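Local coordinates for inactive dihydropteroate synthase 2 (Mycobacterium tuberculosis, PDB 2VP8), which belongs to the dihydropteroate synthase family but seems to lack that activity, and probably binds the pterin pyrophosphate substrate only very weakly, though it can probably bind the inhibitor dapsone, at residues 202-206 against 207-211. Residues are numbered along the deposited sequence; the frame is centred on the assembly and turned at random.
Sequences ERAVA and AGVAR. With EDO (1,2-ethanediol), chain F.
The backbone N of Val209 bonds Ala204 O at 3.2 Å, and Gly208 N meets Val205 O at 3.1 Å. With the positive phi of Gly208 (115°), these two bonds define a Schellman motif closing helix 186-207. Ala204 O also receives weak bonds from the N atoms of Ala207 and Gly208. A CA-H...O contact extends the backbone pairing, Val205 CA lying 3.4 Å from Val209 O.

Apolar contact comes from two valines. Val209 CG2 lies 4.2 Å from Ala204 CB, alongside the Ala204 carbonyl, and both valines also touch Val214 of strand 214-217. Val205 CG2 packs 3.8 Å from Arg211 CA.

The charged pair is Glu202 and Arg211. Arg211 extends with CG anti to the backbone N (chi1 -177°) and then bends at chi3, bringing NH2 3.4 Å from Glu202 OE1. The hydrogen bond within this salt bridge is weak, the carboxylate and guanidinium planes being 59° apart. Arg211 NH1 weakly bonds 1,2-ethanediol O2 at the guanidinium edge.

The long, oblique pairing is consistent with a loosely held ion pair beside Trp244; the backbone bonds end the helix and start the loop that leads to strand 214-217 in this TIM-barrel fold.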
ATOM      1  N   GLU B 202       4.578 -22.629 -19.374  1.00 38.47           N
ATOM      2  CA  GLU B 202       5.450 -23.598 -20.030  1.00 38.62           C
ATOM      3  C   GLU B 202       4.845 -24.105 -21.339  1.00 38.64           C
ATOM      4  O   GLU B 202       5.565 -24.307 -22.325  1.00 38.54           O
ATOM      5  CB  GLU B 202       5.783 -24.769 -19.096  1.00 38.78           C
ATOM      6  CG  GLU B 202       6.613 -24.397 -17.859  1.00 39.37           C
ATOM      7  CD  GLU B 202       8.073 -24.061 -18.160  1.00 40.12           C
ATOM      8  OE1 GLU B 202       8.496 -24.135 -19.330  1.00 40.92           O
ATOM      9  OE2 GLU B 202       8.808 -23.721 -17.211  1.00 40.75           O
ATOM     10  N   ARG B 203       3.526 -24.302 -21.343  1.00 38.67           N
ATOM     11  CA  ARG B 203       2.806 -24.753 -22.538  1.00 38.68           C
ATOM     12  C   ARG B 203       2.857 -23.707 -23.642  1.00 38.43           C
ATOM     13  O   ARG B 203       2.879 -24.049 -24.823  1.00 38.57           O
ATOM     14  CB  ARG B 203       1.356 -25.115 -22.207  1.00 38.81           C
ATOM     15  CG  ARG B 203       1.144 -26.591 -21.871  1.00 39.71           C
ATOM     16  CD  ARG B 203       0.116 -26.782 -20.755  1.00 41.49           C
ATOM     17  NE  ARG B 203      -1.152 -26.104 -21.033  1.00 42.54           N
ATOM     18  CZ  ARG B 203      -1.954 -25.590 -20.103  1.00 43.06           C
ATOM     19  NH1 ARG B 203      -1.631 -25.656 -18.816  1.00 42.95           N
ATOM     20  NH2 ARG B 203      -3.084 -24.993 -20.464  1.00 43.52           N
ATOM     21  N   ALA B 204       2.890 -22.438 -23.255  1.00 37.99           N
ATOM     22  CA  ALA B 204       3.068 -21.364 -24.221  1.00 37.86           C
ATOM     23  C   ALA B 204       4.488 -21.361 -24.783  1.00 37.74           C
ATOM     24  O   ALA B 204       4.674 -21.294 -26.010  1.00 38.02           O
ATOM     25  CB  ALA B 204       2.725 -20.018 -23.610  1.00 37.74           C
ATOM     26  N   VAL B 205       5.483 -21.457 -23.896  1.00 37.37           N
ATOM     27  CA  VAL B 205       6.888 -21.429 -24.315  1.00 37.05           C
ATOM     28  C   VAL B 205       7.219 -22.576 -25.266  1.00 37.06           C
ATOM     29  O   VAL B 205       7.903 -22.366 -26.274  1.00 37.20           O
ATOM     30  CB  VAL B 205       7.860 -21.406 -23.113  1.00 37.02           C
ATOM     31  CG1 VAL B 205       9.305 -21.633 -23.564  1.00 36.58           C
ATOM     32  CG2 VAL B 205       7.747 -20.085 -22.381  1.00 36.50           C
ATOM     33  N   ALA B 206       6.710 -23.770 -24.953  1.00 36.99           N
ATOM     34  CA  ALA B 206       6.924 -24.967 -25.780  1.00 36.79           C
ATOM     35  C   ALA B 206       6.205 -24.874 -27.136  1.00 36.76           C
ATOM     36  O   ALA B 206       6.601 -25.537 -28.112  1.00 36.92           O
ATOM     37  CB  ALA B 206       6.497 -26.221 -25.024  1.00 36.67           C
ATOM     38  N   ALA B 207       5.151 -24.048 -27.190  1.00 36.67           N
ATOM     39  CA  ALA B 207       4.426 -23.773 -28.442  1.00 36.63           C
ATOM     40  C   ALA B 207       5.220 -22.832 -29.378  1.00 36.56           C
ATOM     41  O   ALA B 207       4.923 -22.731 -30.587  1.00 36.62           O
ATOM     42  CB  ALA B 207       2.990 -23.186 -28.133  1.00 36.68           C
ATOM     43  N   GLY B 208       6.216 -22.139 -28.822  1.00 36.44           N
ATOM     44  CA  GLY B 208       7.071 -21.241 -29.616  1.00 36.25           C
ATOM     45  C   GLY B 208       6.936 -19.772 -29.246  1.00 36.25           C
ATOM     46  O   GLY B 208       7.295 -18.885 -30.028  1.00 36.33           O
ATOM     47  N   VAL B 209       6.400 -19.509 -28.059  1.00 35.99           N
ATOM     48  CA  VAL B 209       6.321 -18.150 -27.545  1.00 35.61           C
ATOM     49  C   VAL B 209       7.614 -17.876 -26.789  1.00 35.58           C
ATOM     50  O   VAL B 209       8.016 -18.672 -25.941  1.00 35.61           O
ATOM     51  CB  VAL B 209       5.103 -17.961 -26.615  1.00 35.52           C
ATOM     52  CG1 VAL B 209       5.024 -16.526 -26.111  1.00 35.67           C
ATOM     53  CG2 VAL B 209       3.813 -18.348 -27.333  1.00 35.09           C
ATOM     54  N   ALA B 210       8.277 -16.770 -27.116  1.00 35.53           N
ATOM     55  CA  ALA B 210       9.528 -16.405 -26.457  1.00 35.73           C
ATOM     56  C   ALA B 210       9.324 -16.360 -24.944  1.00 36.16           C
ATOM     57  O   ALA B 210       8.341 -15.784 -24.450  1.00 36.11           O
ATOM     58  CB  ALA B 210      10.033 -15.070 -26.976  1.00 35.60           C
ATOM     59  N   ARG B 211      10.244 -16.986 -24.213  1.00 36.48           N
ATOM     60  CA  ARG B 211      10.125 -17.097 -22.759  1.00 36.83           C
ATOM     61  C   ARG B 211       9.921 -15.736 -22.080  1.00 37.01           C
ATOM     62  O   ARG B 211       9.055 -15.596 -21.211  1.00 37.20           O
ATOM     63  CB  ARG B 211      11.340 -17.822 -22.171  1.00 36.78           C
ATOM     64  CG  ARG B 211      11.267 -18.040 -20.669  1.00 37.13           C
ATOM     65  CD  ARG B 211      12.382 -18.950 -20.182  1.00 38.10           C
ATOM     66  NE  ARG B 211      12.118 -20.354 -20.491  1.00 38.60           N
ATOM     67  CZ  ARG B 211      11.580 -21.229 -19.644  1.00 38.76           C
ATOM     68  NH1 ARG B 211      11.242 -20.866 -18.411  1.00 38.75           N
ATOM     69  NH2 ARG B 211      11.385 -22.480 -20.033  1.00 38.65           N
TER
HETATM   70  C1  EDO F1311      12.468 -17.826 -16.552  1.00 83.42           C
HETATM   71  O1  EDO F1311      11.447 -16.871 -16.881  1.00 82.78           O
HETATM   72  C2  EDO F1311      11.946 -18.849 -15.544  1.00 83.25           C
HETATM   73  O2  EDO F1311      10.719 -19.420 -16.019  1.00 83.06           O